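Local coordinates for diguanylate cyclase/phosphodiesterase-domain containing protein (Thermotoga maritima MSB8, PDB 6KHU), which probably belongs to the diguanylate cyclases, GGDEF-domain enzymes that make cyclic di-GMP from two GTP molecules, at residues 32-37 and 71-76; 59-64 and 77-82; 85-90 and 107-112; 49-54 and 95-100; 7-12 and 67-72. All coordinates share one frame; numbering follows the deposited sequence.

Interaction 1: 32-37 and 71-76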
# COMPACT_ATOMS: atom_id res chain seq x y z
N ILE A 32 2.92 -4.42 -3.59
CA ILE A 32 3.01 -3.18 -2.83
C ILE A 32 2.12 -2.15 -3.50
O ILE A 32 2.18 -1.95 -4.71
CB ILE A 32 4.46 -2.67 -2.77
CG1 ILE A 32 5.39 -3.73 -2.17
CG2 ILE A 32 4.54 -1.37 -1.98
CD1 ILE A 32 6.87 -3.38 -2.30
N PHE A 33 1.29 -1.47 -2.70
CA PHE A 33 0.46 -0.38 -3.18
C PHE A 33 0.87 0.90 -2.48
O PHE A 33 1.12 0.89 -1.26
CB PHE A 33 -1.06 -0.64 -2.92
CG PHE A 33 -1.62 -1.87 -3.59
CD1 PHE A 33 -1.42 -3.12 -3.03
CD2 PHE A 33 -2.39 -1.77 -4.74
CE1 PHE A 33 -1.94 -4.25 -3.62
CE2 PHE A 33 -2.90 -2.91 -5.34
CZ PHE A 33 -2.67 -4.16 -4.78
N PHE A 34 0.95 2.00 -3.24
CA PHE A 34 1.11 3.35 -2.69
C PHE A 34 -0.14 4.18 -2.99
O PHE A 34 -0.63 4.16 -4.13
CB PHE A 34 2.32 4.06 -3.30
CG PHE A 34 3.62 3.83 -2.58
CD1 PHE A 34 3.92 2.59 -2.04
CD2 PHE A 34 4.55 4.87 -2.47
CE1 PHE A 34 5.14 2.38 -1.38
CE2 PHE A 34 5.77 4.67 -1.82
CZ PHE A 34 6.06 3.42 -1.27
N VAL A 35 -0.62 4.92 -2.00
CA VAL A 35 -1.71 5.88 -2.18
C VAL A 35 -1.27 7.23 -1.61
O VAL A 35 -0.97 7.33 -0.41
CB VAL A 35 -3.02 5.41 -1.52
CG1 VAL A 35 -4.11 6.48 -1.68
CG2 VAL A 35 -3.48 4.09 -2.12
N LYS A 36 -1.20 8.25 -2.45
CA LYS A 36 -0.89 9.60 -2.01
C LYS A 36 -2.15 10.46 -2.09
O LYS A 36 -2.79 10.52 -3.14
CB LYS A 36 0.22 10.23 -2.86
CG LYS A 36 0.52 11.68 -2.47
CD LYS A 36 1.84 12.17 -3.04
CE LYS A 36 2.01 13.66 -2.76
NZ LYS A 36 3.29 14.22 -3.27
N THR A 37 -2.50 11.10 -0.98
CA THR A 37 -3.63 12.02 -0.94
C THR A 37 -3.18 13.41 -1.34
O THR A 37 -2.13 13.89 -0.90
CB THR A 37 -4.26 12.08 0.45
OG1 THR A 37 -3.27 12.46 1.41
CG2 THR A 37 -4.84 10.75 0.83
N ASP A 71 3.76 12.18 5.25
CA ASP A 71 2.63 12.89 5.85
C ASP A 71 1.39 12.87 4.96
O ASP A 71 0.31 13.18 5.46
CB ASP A 71 3.02 14.33 6.21
CG ASP A 71 3.40 15.18 5.01
OD1 ASP A 71 3.52 14.63 3.90
OD2 ASP A 71 3.59 16.40 5.18
N ASP A 72 1.49 12.47 3.69
CA ASP A 72 0.30 12.34 2.86
C ASP A 72 0.23 11.03 2.06
O ASP A 72 -0.67 10.88 1.23
CB ASP A 72 0.18 13.54 1.91
CG ASP A 72 1.35 13.66 0.93
OD1 ASP A 72 2.19 12.74 0.84
OD2 ASP A 72 1.42 14.71 0.24
N THR A 73 1.14 10.09 2.28
CA THR A 73 1.17 8.87 1.49
C THR A 73 1.05 7.66 2.41
O THR A 73 1.69 7.61 3.46
CB THR A 73 2.46 8.76 0.65
OG1 THR A 73 2.55 9.89 -0.24
CG2 THR A 73 2.47 7.48 -0.17
N PHE A 74 0.21 6.71 2.03
CA PHE A 74 0.18 5.41 2.67
C PHE A 74 0.83 4.37 1.77
O PHE A 74 0.83 4.50 0.54
CB PHE A 74 -1.25 4.95 2.97
CG PHE A 74 -1.89 5.64 4.12
CD1 PHE A 74 -1.64 5.24 5.42
CD2 PHE A 74 -2.78 6.69 3.90
CE1 PHE A 74 -2.27 5.88 6.50
CE2 PHE A 74 -3.41 7.33 4.97
CZ PHE A 74 -3.15 6.93 6.27
N ALA A 75 1.36 3.33 2.40
CA ALA A 75 1.80 2.15 1.67
C ALA A 75 1.12 0.92 2.25
O ALA A 75 0.66 0.91 3.40
CB ALA A 75 3.33 2.00 1.71
N LEU A 76 1.03 -0.12 1.42
CA LEU A 76 0.41 -1.38 1.76
C LEU A 76 1.14 -2.48 1.02
O LEU A 76 1.48 -2.32 -0.16
CB LEU A 76 -1.08 -1.39 1.37
CG LEU A 76 -1.80 -2.74 1.26
CD1 LEU A 76 -2.19 -3.28 2.65
CD2 LEU A 76 -3.05 -2.60 0.37
O HOH W 1 -0.61 16.00 -0.43
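Lys-36 lies across Thr-73 and Asp-72 in the GGDEF sheet, where strand 30-37 ends beside the start of the antiparallel strand 73-79. Its CG is anti to the backbone N (chi1 177°) and the chain stays extended. CB starts 3.5 Å from Thr-73 OG1. CG keeps the same 3.5 Å from that OG1, and CD remains beside it. CE then reaches Asp-72, 3.2 Å from OD2. NZ ends 4.0 Å from Asp-72 OD2, which is too far for a salt bridge.

Behind this, Phe-33 with Leu-76 and Val-35 with Phe-74 are hydrogen-bonded pairs. Phe-33 N donates to Leu-76 O at 2.7 Å. On one face of the sheet Phe-33 CD1 and Leu-76 CD2 lie side by side; on the other, Phe-34 CE1 packs 3.6 Å from Ala-75 CB. That second face is shared with Lys-36. At the end of the pairing Asp-72 O accepts from both Thr-37 N and Thr-37 OG1, the latter at 3.0 Å. Residues 70-74 fall where the family carries its GGDEF signature, here altered. The chemistry implies an apolar strand core tied off by a doubly gripped carbonyl, with a charge attraction that is probably only modest.

Interaction 2: 59-64 and 77-82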
# COMPACT_ATOMS: atom_id res chain seq x y z
N VAL A 59 -6.14 -5.95 4.12
CA VAL A 59 -5.30 -6.88 4.87
C VAL A 59 -6.04 -8.21 5.01
O VAL A 59 -7.10 -8.28 5.64
CB VAL A 59 -4.96 -6.28 6.24
CG1 VAL A 59 -4.40 -7.33 7.21
CG2 VAL A 59 -3.98 -5.12 6.08
N ARG A 60 -5.47 -9.27 4.43
CA ARG A 60 -6.08 -10.60 4.50
C ARG A 60 -5.44 -11.51 5.55
O ARG A 60 -6.13 -12.36 6.12
CB ARG A 60 -5.99 -11.34 3.16
CG ARG A 60 -6.13 -10.52 1.90
CD ARG A 60 -5.81 -11.42 0.69
NE ARG A 60 -6.09 -12.82 0.99
CZ ARG A 60 -5.16 -13.78 1.11
NH1 ARG A 60 -3.88 -13.49 0.95
NH2 ARG A 60 -5.52 -15.03 1.39
N VAL A 61 -4.14 -11.39 5.78
CA VAL A 61 -3.46 -12.21 6.79
C VAL A 61 -2.64 -11.29 7.66
O VAL A 61 -2.34 -10.14 7.27
CB VAL A 61 -2.61 -13.33 6.13
CG1 VAL A 61 -3.51 -14.25 5.31
CG2 VAL A 61 -1.51 -12.73 5.25
N PRO A 62 -2.29 -11.71 8.88
CA PRO A 62 -1.63 -10.79 9.82
C PRO A 62 -0.34 -10.16 9.32
O PRO A 62 0.00 -9.05 9.77
CB PRO A 62 -1.40 -11.67 11.06
CG PRO A 62 -2.50 -12.68 11.00
CD PRO A 62 -2.64 -12.99 9.53
N LEU A 63 0.39 -10.81 8.41
CA LEU A 63 1.62 -10.24 7.86
C LEU A 63 1.36 -9.06 6.92
O LEU A 63 2.21 -8.17 6.79
CB LEU A 63 2.40 -11.33 7.11
CG LEU A 63 3.70 -11.96 7.65
CD1 LEU A 63 3.92 -11.76 9.12
CD2 LEU A 63 3.76 -13.44 7.27
N ASP A 64 0.21 -9.05 6.24
CA ASP A 64 -0.14 -7.89 5.40
C ASP A 64 -0.13 -6.63 6.25
O ASP A 64 -0.57 -6.63 7.41
CB ASP A 64 -1.52 -8.08 4.78
CG ASP A 64 -1.61 -9.29 3.86
OD1 ASP A 64 -0.58 -9.76 3.33
OD2 ASP A 64 -2.74 -9.75 3.63
N PHE A 77 1.39 -3.60 1.70
CA PHE A 77 1.75 -4.80 0.96
C PHE A 77 0.85 -5.95 1.36
O PHE A 77 0.45 -6.06 2.52
CB PHE A 77 3.26 -5.15 1.10
CG PHE A 77 3.71 -5.55 2.49
CD1 PHE A 77 3.56 -6.85 2.94
CD2 PHE A 77 4.36 -4.63 3.30
CE1 PHE A 77 4.01 -7.23 4.19
CE2 PHE A 77 4.83 -5.00 4.56
CZ PHE A 77 4.65 -6.30 5.01
N VAL A 78 0.53 -6.79 0.38
CA VAL A 78 -0.40 -7.91 0.52
C VAL A 78 0.28 -9.16 -0.03
O VAL A 78 0.63 -9.21 -1.21
CB VAL A 78 -1.74 -7.64 -0.20
CG1 VAL A 78 -2.51 -6.51 0.49
CG2 VAL A 78 -1.51 -7.24 -1.65
N ILE A 79 0.49 -10.14 0.83
CA ILE A 79 1.25 -11.31 0.40
C ILE A 79 0.35 -12.23 -0.42
O ILE A 79 -0.87 -12.27 -0.25
CB ILE A 79 1.87 -12.04 1.61
CG1 ILE A 79 0.79 -12.79 2.36
CG2 ILE A 79 2.61 -11.05 2.54
CD1 ILE A 79 0.77 -14.28 2.06
N GLY A 80 0.98 -12.97 -1.33
CA GLY A 80 0.25 -13.90 -2.16
C GLY A 80 -0.45 -13.27 -3.34
O GLY A 80 -1.13 -13.98 -4.09
N VAL A 81 -0.31 -11.96 -3.54
CA VAL A 81 -0.98 -11.25 -4.62
C VAL A 81 0.05 -10.96 -5.71
O VAL A 81 1.01 -10.23 -5.47
CB VAL A 81 -1.62 -9.95 -4.12
CG1 VAL A 81 -2.13 -9.08 -5.28
CG2 VAL A 81 -2.75 -10.27 -3.13
N GLY A 82 -0.15 -11.54 -6.89
CA GLY A 82 0.70 -11.28 -8.03
C GLY A 82 0.01 -10.41 -9.07
O GLY A 82 -1.02 -9.77 -8.82
O HOH W 2 -2.77 -11.45 1.66
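Asp-64 and Ile-79 join a loop of the GGDEF domain to the end of a strand. Asp-64 closes the type I turn 61-64, between helix 41-57 and strand 65-68. Ile-79 ends strand 73-79 and sits inside the type II turn 78-81. The tight part is the buried Asp-64 carboxylate. Ile-79 N points almost straight at OD1, 2.7 Å away with an N-H...O angle of 172°, on the syn side but tilted out of the carboxylate plane. OD2 turns back to its own loop. It takes Arg-60 N through its anti lone pair at 2.9 Å, and Val-61 N from above the plane. Without its carboxylate, as with an alanine here, the amides of Arg-60, Val-61 and Ile-79 would probably lose their acceptor.

Beside it, Phe-77 CE1 packs 3.3 Å from Leu-63 O, and the ring also meets Phe-12 of helix 9-26. The outer side is looser. Val-61 CG2 touches Ile-79 CG1 at 3.7 Å, crossing it at about a right angle. The exposed Arg-60 brings the edge of its guanidinium toward Ile-79 O. A water beside Arg-60 NH1 bridges loop and strand, donating to Asp-64 OD2 at 2.6 Å and to Ile-79 O at 2.8 Å.

Interaction 3: 85-90 and 107-112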
# COMPACT_ATOMS: atom_id res chain seq x y z
N THR A 85 -3.99 -10.75 -9.78
CA THR A 85 -5.04 -10.24 -8.90
C THR A 85 -4.77 -8.83 -8.37
O THR A 85 -5.69 -8.21 -7.83
CB THR A 85 -5.25 -11.19 -7.73
OG1 THR A 85 -4.00 -11.44 -7.08
CG2 THR A 85 -5.85 -12.52 -8.23
N ALA A 86 -3.55 -8.32 -8.51
CA ALA A 86 -3.26 -6.95 -8.11
C ALA A 86 -4.22 -5.92 -8.68
O ALA A 86 -4.60 -5.00 -7.93
CB ALA A 86 -1.82 -6.59 -8.47
N PRO A 87 -4.62 -5.96 -9.96
CA PRO A 87 -5.56 -4.93 -10.46
C PRO A 87 -6.91 -4.96 -9.77
O PRO A 87 -7.53 -3.90 -9.61
CB PRO A 87 -5.71 -5.27 -11.95
CG PRO A 87 -4.48 -6.07 -12.29
CD PRO A 87 -4.18 -6.85 -11.05
N ASN A 88 -7.40 -6.14 -9.38
CA ASN A 88 -8.67 -6.22 -8.67
C ASN A 88 -8.59 -5.49 -7.33
O ASN A 88 -9.54 -4.80 -6.93
CB ASN A 88 -9.07 -7.67 -8.43
CG ASN A 88 -9.11 -8.50 -9.72
OD1 ASN A 88 -8.38 -8.24 -10.68
ND2 ASN A 88 -9.96 -9.52 -9.72
N ILE A 89 -7.47 -5.65 -6.61
CA ILE A 89 -7.31 -4.95 -5.35
C ILE A 89 -7.27 -3.45 -5.57
O ILE A 89 -7.91 -2.67 -4.85
CB ILE A 89 -6.06 -5.45 -4.60
CG1 ILE A 89 -6.28 -6.90 -4.16
CG2 ILE A 89 -5.75 -4.55 -3.41
CD1 ILE A 89 -5.06 -7.55 -3.59
N GLU A 90 -6.53 -3.01 -6.60
CA GLU A 90 -6.47 -1.57 -6.88
C GLU A 90 -7.86 -1.02 -7.19
O GLU A 90 -8.21 0.06 -6.71
CB GLU A 90 -5.54 -1.28 -8.05
CG GLU A 90 -5.29 0.22 -8.22
CD GLU A 90 -4.57 0.57 -9.52
OE1 GLU A 90 -5.00 0.07 -10.58
OE2 GLU A 90 -3.58 1.33 -9.48
N ILE A 107 -2.71 6.56 -7.15
CA ILE A 107 -2.49 5.20 -6.66
C ILE A 107 -1.59 4.49 -7.65
O ILE A 107 -1.65 4.73 -8.86
CB ILE A 107 -3.82 4.44 -6.47
CG1 ILE A 107 -3.59 3.03 -5.91
CG2 ILE A 107 -4.57 4.33 -7.78
CD1 ILE A 107 -4.87 2.38 -5.35
N ALA A 108 -0.73 3.62 -7.13
CA ALA A 108 0.16 2.83 -7.98
C ALA A 108 0.52 1.55 -7.24
O ALA A 108 0.43 1.49 -6.01
CB ALA A 108 1.41 3.63 -8.36
N TYR A 109 0.92 0.52 -7.99
CA TYR A 109 1.32 -0.73 -7.36
C TYR A 109 2.45 -1.39 -8.15
O TYR A 109 2.60 -1.17 -9.35
CB TYR A 109 0.13 -1.71 -7.20
CG TYR A 109 -0.45 -2.24 -8.49
CD1 TYR A 109 0.13 -3.32 -9.14
CD2 TYR A 109 -1.58 -1.67 -9.06
CE1 TYR A 109 -0.39 -3.81 -10.33
CE2 TYR A 109 -2.12 -2.16 -10.24
CZ TYR A 109 -1.51 -3.23 -10.87
OH TYR A 109 -2.04 -3.72 -12.04
N LYS A 110 3.24 -2.21 -7.44
CA LYS A 110 4.31 -3.00 -8.03
C LYS A 110 4.20 -4.41 -7.47
O LYS A 110 4.12 -4.58 -6.25
CB LYS A 110 5.69 -2.42 -7.70
CG LYS A 110 6.00 -1.10 -8.37
CD LYS A 110 6.46 -1.32 -9.79
CE LYS A 110 6.70 0.01 -10.51
NZ LYS A 110 7.31 -0.22 -11.85
N SER A 111 4.17 -5.42 -8.34
CA SER A 111 4.05 -6.81 -7.92
C SER A 111 5.40 -7.50 -8.01
O SER A 111 6.12 -7.36 -9.00
CB SER A 111 3.02 -7.56 -8.76
OG SER A 111 1.74 -6.98 -8.63
N TYR A 112 5.75 -8.24 -6.97
CA TYR A 112 6.93 -9.07 -6.99
C TYR A 112 6.53 -10.49 -7.34
O TYR A 112 5.54 -11.00 -6.81
CB TYR A 112 7.62 -9.07 -5.62
CG TYR A 112 8.77 -10.06 -5.49
CD1 TYR A 112 10.05 -9.72 -5.89
CD2 TYR A 112 8.57 -11.35 -4.97
CE1 TYR A 112 11.11 -10.60 -5.80
CE2 TYR A 112 9.64 -12.26 -4.86
CZ TYR A 112 10.91 -11.87 -5.29
OH TYR A 112 11.98 -12.73 -5.20
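Helix 86-100 and strand 105-112 form the second half of a beta-alpha-beta crossover in the ferredoxin-like GGDEF fold, and Ala-86, Pro-87 and Glu-90 of its first turns meet Tyr-109 of the strand. Segments 86-90 and 107-112 run nearly antiparallel, at 158°, with axes 9.7 Å apart. Tyr-109 and Glu-90 carry the contact. The tyrosine CG stands between the backbone N and the carbonyl carbon (chi1 67°), which lifts the ring off the strand toward the helix. Ala-86 CB packs against Tyr-109 CE1 at 3.6 Å, and Ala-86 O lies over one ring face. Pro-87 CG reaches the phenol end, 3.4 Å from Tyr-109 OH.

Glu-90 comes to the CD2-CE2 edge of the ring. Its carboxylate carbon lies in the ring plane, and the two planes stand 78° apart. Glu-90 OE2 is 3.6 Å from Tyr-109 CD2, and OE1 is 3.7 Å from CE2. Further back, Glu-90 CG rests on Ile-107 CD1 at 3.6 Å. Ser-111 OG also touches Ala-86 CB, but it is hydrogen-bonded with Thr-31 OG1 on the neighbouring strand 30-37.

No hydrogen bond crosses this contact. The carboxylate faces ring C-H groups, whose slight positive charge probably makes the meeting mildly favourable. The rest of this contact is mainly van der Waals packing.

Interaction 4: 49-54 and 95-100. With ZN (zinc ion), chain C.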
# COMPACT_ATOMS: atom_id res chain seq x y z
N MSE A 49 -7.57 9.31 7.91
CA MSE A 49 -8.12 8.20 8.67
C MSE A 49 -9.03 7.35 7.77
O MSE A 49 -9.20 6.15 8.02
CB MSE A 49 -8.84 8.71 9.92
CG MSE A 49 -7.91 8.95 11.12
SE MSE A 49 -8.75 10.04 12.63
CE MSE A 49 -9.45 11.55 11.58
N LYS A 50 -9.57 7.95 6.70
CA LYS A 50 -10.48 7.23 5.81
C LYS A 50 -9.73 6.32 4.84
O LYS A 50 -10.10 5.15 4.66
CB LYS A 50 -11.35 8.22 5.03
CG LYS A 50 -12.48 8.81 5.84
CD LYS A 50 -13.31 9.79 5.02
CE LYS A 50 -14.12 10.72 5.92
NZ LYS A 50 -15.13 11.53 5.17
N ILE A 51 -8.69 6.84 4.19
CA ILE A 51 -7.91 5.98 3.32
C ILE A 51 -7.14 4.95 4.14
O ILE A 51 -6.95 3.81 3.69
CB ILE A 51 -7.00 6.84 2.42
CG1 ILE A 51 -7.87 7.54 1.38
CG2 ILE A 51 -5.93 6.00 1.72
CD1 ILE A 51 -7.38 8.89 1.00
N GLY A 52 -6.73 5.31 5.36
CA GLY A 52 -6.10 4.34 6.23
C GLY A 52 -7.00 3.13 6.49
O GLY A 52 -6.57 1.98 6.35
N LYS A 53 -8.26 3.39 6.84
CA LYS A 53 -9.21 2.30 7.06
C LYS A 53 -9.42 1.49 5.78
O LYS A 53 -9.55 0.26 5.84
CB LYS A 53 -10.54 2.86 7.55
CG LYS A 53 -10.70 2.88 9.07
CD LYS A 53 -11.63 4.01 9.48
CE LYS A 53 -12.56 3.58 10.59
NZ LYS A 53 -13.95 4.05 10.30
N ILE A 54 -9.46 2.17 4.63
CA ILE A 54 -9.70 1.48 3.36
C ILE A 54 -8.58 0.48 3.08
O ILE A 54 -8.82 -0.67 2.70
CB ILE A 54 -9.85 2.50 2.22
CG1 ILE A 54 -11.20 3.23 2.30
CG2 ILE A 54 -9.65 1.82 0.86
CD1 ILE A 54 -11.28 4.43 1.37
N ASN A 95 -12.69 2.14 -5.80
CA ASN A 95 -14.14 2.14 -5.55
C ASN A 95 -14.47 2.67 -4.16
O ASN A 95 -15.43 3.42 -3.99
CB ASN A 95 -14.71 0.73 -5.72
CG ASN A 95 -14.73 0.27 -7.17
OD1 ASN A 95 -14.47 1.06 -8.08
ND2 ASN A 95 -15.05 -1.00 -7.38
N HIS A 96 -13.69 2.28 -3.15
CA HIS A 96 -13.96 2.80 -1.80
C HIS A 96 -13.69 4.29 -1.73
O HIS A 96 -14.48 5.04 -1.13
CB HIS A 96 -13.12 2.05 -0.77
CG HIS A 96 -13.66 0.70 -0.42
ND1 HIS A 96 -13.63 -0.36 -1.31
CD2 HIS A 96 -14.26 0.23 0.70
CE1 HIS A 96 -14.20 -1.42 -0.75
NE2 HIS A 96 -14.59 -1.08 0.47
N ILE A 97 -12.59 4.75 -2.33
CA ILE A 97 -12.32 6.19 -2.35
C ILE A 97 -13.40 6.91 -3.17
O ILE A 97 -13.83 8.01 -2.81
CB ILE A 97 -10.90 6.46 -2.88
CG1 ILE A 97 -9.88 5.63 -2.10
CG2 ILE A 97 -10.56 7.94 -2.78
CD1 ILE A 97 -8.45 5.84 -2.53
N GLU A 98 -13.88 6.28 -4.25
CA GLU A 98 -14.97 6.85 -5.03
C GLU A 98 -16.24 6.96 -4.19
O GLU A 98 -16.91 8.00 -4.19
CB GLU A 98 -15.24 6.02 -6.29
CG GLU A 98 -16.43 6.52 -7.15
CD GLU A 98 -16.56 5.78 -8.49
OE1 GLU A 98 -15.58 5.11 -8.90
OE2 GLU A 98 -17.63 5.88 -9.14
N SER A 99 -16.57 5.90 -3.46
CA SER A 99 -17.75 5.91 -2.60
C SER A 99 -17.72 7.05 -1.59
O SER A 99 -18.78 7.45 -1.11
CB SER A 99 -17.88 4.58 -1.88
OG SER A 99 -18.73 3.71 -2.60
N ILE A 100 -16.54 7.57 -1.24
CA ILE A 100 -16.49 8.70 -0.33
C ILE A 100 -16.80 9.99 -1.07
O ILE A 100 -17.54 10.84 -0.57
CB ILE A 100 -15.13 8.78 0.37
CG1 ILE A 100 -14.85 7.50 1.16
CG2 ILE A 100 -15.07 10.01 1.26
CD1 ILE A 100 -13.46 7.45 1.77
ZN ZN C . -15.39 -2.45 1.73
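Helices 49-54 and 95-100 run roughly antiparallel, at 146° with axes 10.4 Å apart, and approach most closely where the CA atoms of Ile-54 and His-96 are 6.8 Å apart. Ile-54 is the central side chain. Its CD1 touches His-96 CB at 3.7 Å, Ile-97 CG1 at 3.9 Å and Ile-100 CD1 at 3.7 Å. Ile-54 and Ile-100 meet tip to tip, whereas Ile-54 and His-96 slide past each other in opposite directions. Cut back to an alanine, Ile-54 would lose CD1, which would probably open a gap beside His-96 CB and Ile-100 CD1. Lys-50 adds its CB and CD against Ile-100 CD1.

The His-96 ring extends beyond this apolar patch. NE2 binds the zinc ion at 2.0 Å, and Glu-57, further along helix 41-57, supplies a second ligand. The metal therefore links the two helices. ND1 is hydrogen-bonded to Arg-92 O, one helical turn back, which helps fix the ring's rotation.

Both helices lie on the same face of the sheet. Ile-51 meets Ile-97 and also packs on Val-35 and Thr-37 of strand 30-37, and Ile-103 of the following loop touches both isoleucines.

Interaction 5: 7-12 and 67-72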
# COMPACT_ATOMS: atom_id res chain seq x y z
N TYR A 7 1.54 1.08 10.69
CA TYR A 7 2.95 1.17 11.03
C TYR A 7 3.58 2.48 10.55
O TYR A 7 3.29 2.96 9.45
CB TYR A 7 3.72 -0.02 10.43
CG TYR A 7 3.22 -1.38 10.91
CD1 TYR A 7 3.59 -1.88 12.16
CD2 TYR A 7 2.39 -2.15 10.12
CE1 TYR A 7 3.13 -3.12 12.59
CE2 TYR A 7 1.94 -3.38 10.53
CZ TYR A 7 2.31 -3.86 11.77
OH TYR A 7 1.84 -5.08 12.17
N ALA A 8 4.45 3.04 11.39
CA ALA A 8 5.29 4.16 10.97
C ALA A 8 6.19 3.74 9.81
O ALA A 8 6.45 2.55 9.59
CB ALA A 8 6.15 4.65 12.14
N LYS A 9 6.70 4.74 9.08
CA LYS A 9 7.43 4.48 7.84
C LYS A 9 8.53 3.44 8.02
O LYS A 9 8.58 2.44 7.29
CB LYS A 9 8.03 5.78 7.31
CG LYS A 9 8.80 5.59 6.01
CD LYS A 9 9.60 6.85 5.67
CE LYS A 9 10.11 6.83 4.24
NZ LYS A 9 10.97 8.00 3.99
N ASP A 10 9.44 3.67 8.97
CA ASP A 10 10.60 2.79 9.08
C ASP A 10 10.20 1.42 9.62
O ASP A 10 10.77 0.40 9.21
CB ASP A 10 11.67 3.42 9.96
CG ASP A 10 12.37 4.58 9.26
OD1 ASP A 10 12.06 4.85 8.09
OD2 ASP A 10 13.25 5.21 9.89
N HIS A 11 9.24 1.38 10.54
CA HIS A 11 8.69 0.11 10.99
C HIS A 11 8.10 -0.66 9.81
O HIS A 11 8.43 -1.83 9.58
CB HIS A 11 7.64 0.36 12.09
CG HIS A 11 7.21 -0.87 12.83
ND1 HIS A 11 6.45 -0.82 13.98
CD2 HIS A 11 7.42 -2.18 12.58
CE1 HIS A 11 6.22 -2.04 14.42
NE2 HIS A 11 6.79 -2.89 13.58
N PHE A 12 7.24 0.01 9.03
CA PHE A 12 6.64 -0.58 7.84
C PHE A 12 7.70 -1.14 6.90
O PHE A 12 7.58 -2.27 6.40
CB PHE A 12 5.79 0.46 7.11
CG PHE A 12 5.29 -0.01 5.78
CD1 PHE A 12 4.16 -0.80 5.69
CD2 PHE A 12 5.98 0.30 4.61
CE1 PHE A 12 3.71 -1.27 4.46
CE2 PHE A 12 5.53 -0.16 3.38
CZ PHE A 12 4.40 -0.95 3.31
N GLY A 67 1.27 1.11 6.14
CA GLY A 67 2.22 2.03 6.72
C GLY A 67 1.93 3.47 6.35
O GLY A 67 1.45 3.77 5.26
N ARG A 68 2.24 4.36 7.30
CA ARG A 68 2.26 5.80 7.05
C ARG A 68 3.59 6.12 6.39
O ARG A 68 4.61 6.30 7.07
CB ARG A 68 2.06 6.59 8.34
CG ARG A 68 1.99 8.12 8.18
CD ARG A 68 2.28 8.82 9.51
NE ARG A 68 2.01 10.27 9.51
CZ ARG A 68 2.95 11.21 9.34
NH1 ARG A 68 4.22 10.86 9.14
NH2 ARG A 68 2.61 12.49 9.35
N TYR A 69 3.60 6.17 5.06
CA TYR A 69 4.86 6.31 4.34
C TYR A 69 5.40 7.74 4.40
O TYR A 69 6.61 7.94 4.48
CB TYR A 69 4.69 5.86 2.88
CG TYR A 69 5.99 5.75 2.16
CD1 TYR A 69 6.85 4.70 2.41
CD2 TYR A 69 6.40 6.73 1.26
CE1 TYR A 69 8.08 4.61 1.77
CE2 TYR A 69 7.61 6.64 0.61
CZ TYR A 69 8.44 5.57 0.87
OH TYR A 69 9.65 5.48 0.23
N SER A 70 4.51 8.73 4.37
CA SER A 70 4.86 10.14 4.50
C SER A 70 3.66 10.85 5.10
O SER A 70 2.63 10.23 5.41
CB SER A 70 5.25 10.73 3.15
OG SER A 70 4.09 11.11 2.44
N ASP A 71 3.76 12.18 5.25
CA ASP A 71 2.63 12.89 5.85
C ASP A 71 1.39 12.87 4.96
O ASP A 71 0.31 13.18 5.46
CB ASP A 71 3.02 14.33 6.21
CG ASP A 71 3.40 15.18 5.01
OD1 ASP A 71 3.52 14.63 3.90
OD2 ASP A 71 3.59 16.40 5.18
N ASP A 72 1.49 12.47 3.69
CA ASP A 72 0.30 12.34 2.86
C ASP A 72 0.23 11.03 2.06
O ASP A 72 -0.67 10.88 1.23
CB ASP A 72 0.18 13.54 1.91
CG ASP A 72 1.35 13.66 0.93
OD1 ASP A 72 2.19 12.74 0.84
OD2 ASP A 72 1.42 14.71 0.24
O HOH W 3 8.52 9.55 3.57
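Lys-9 and Tyr-69 both hold CG anti to the backbone N (chi1 -179° and -170°), and the extended lysine chain passes Tyr-69 O and brings CE over one face of the tyrosine ring. In the GGDEF fold this contact joins the edge strand 7-8 and the start of helix 9-26 to strand 65-68, just ahead of the turn that stands where the family carries its signature. Lys-9 CE makes a CH-pi contact, 4.1 Å from the Tyr-69 ring centroid, offset toward the rim. NZ is farther out, so any cation-pi attraction is weak at most. Tyr-69 OH is held by Glu-127, and its ring also meets Phe-34 on strand 30-37.

The backbones pair in parallel at Tyr-7 and Gly-67. Arg-68 N donates to Tyr-7 O at 2.8 Å, nearly straight down the carbonyl. Ala-8 is the N-cap residue, and the chain turns into the helix straight after it. One turn on, Phe-12 packs its ring against the Gly-67 backbone, with CD1 3.5 Å from Gly-67 N. A CB on Gly-67 would fall only 2.4 Å from Phe-12 CG, so there is no room for a side chain. Past Tyr-69 the strand gives way to an ST turn, in which Ser-70 OG accepts from Asp-72 N. On the outer side one water accepts from Lys-9 NZ at 2.9 Å and donates to Tyr-69 O at 2.7 Å.

Interaction 1 is the hub, and interactions 2, 3, 4 and 5 all touch it. Interactions 1 and 2 follow one another along strand 73-79, with centres 16 Å apart. Interaction 3 adds the outer strand 105-112 to strand 30-37, through a probable hydrogen bond from Phe-34 N to Ala-108 O of 2.9 Å. Interaction 5 extends the opposite side of the sheet and shares Asp-71 and Asp-72 with interaction 1. Interaction 4 lies on one sheet face, where Ile-51 packs on Phe-74. It alone holds a zinc ligand. The Leu-76 side chain is about 12 Å from that zinc. Interactions 3 and 5 lie on opposite sides of the chain's centre, with centres 19 Å apart.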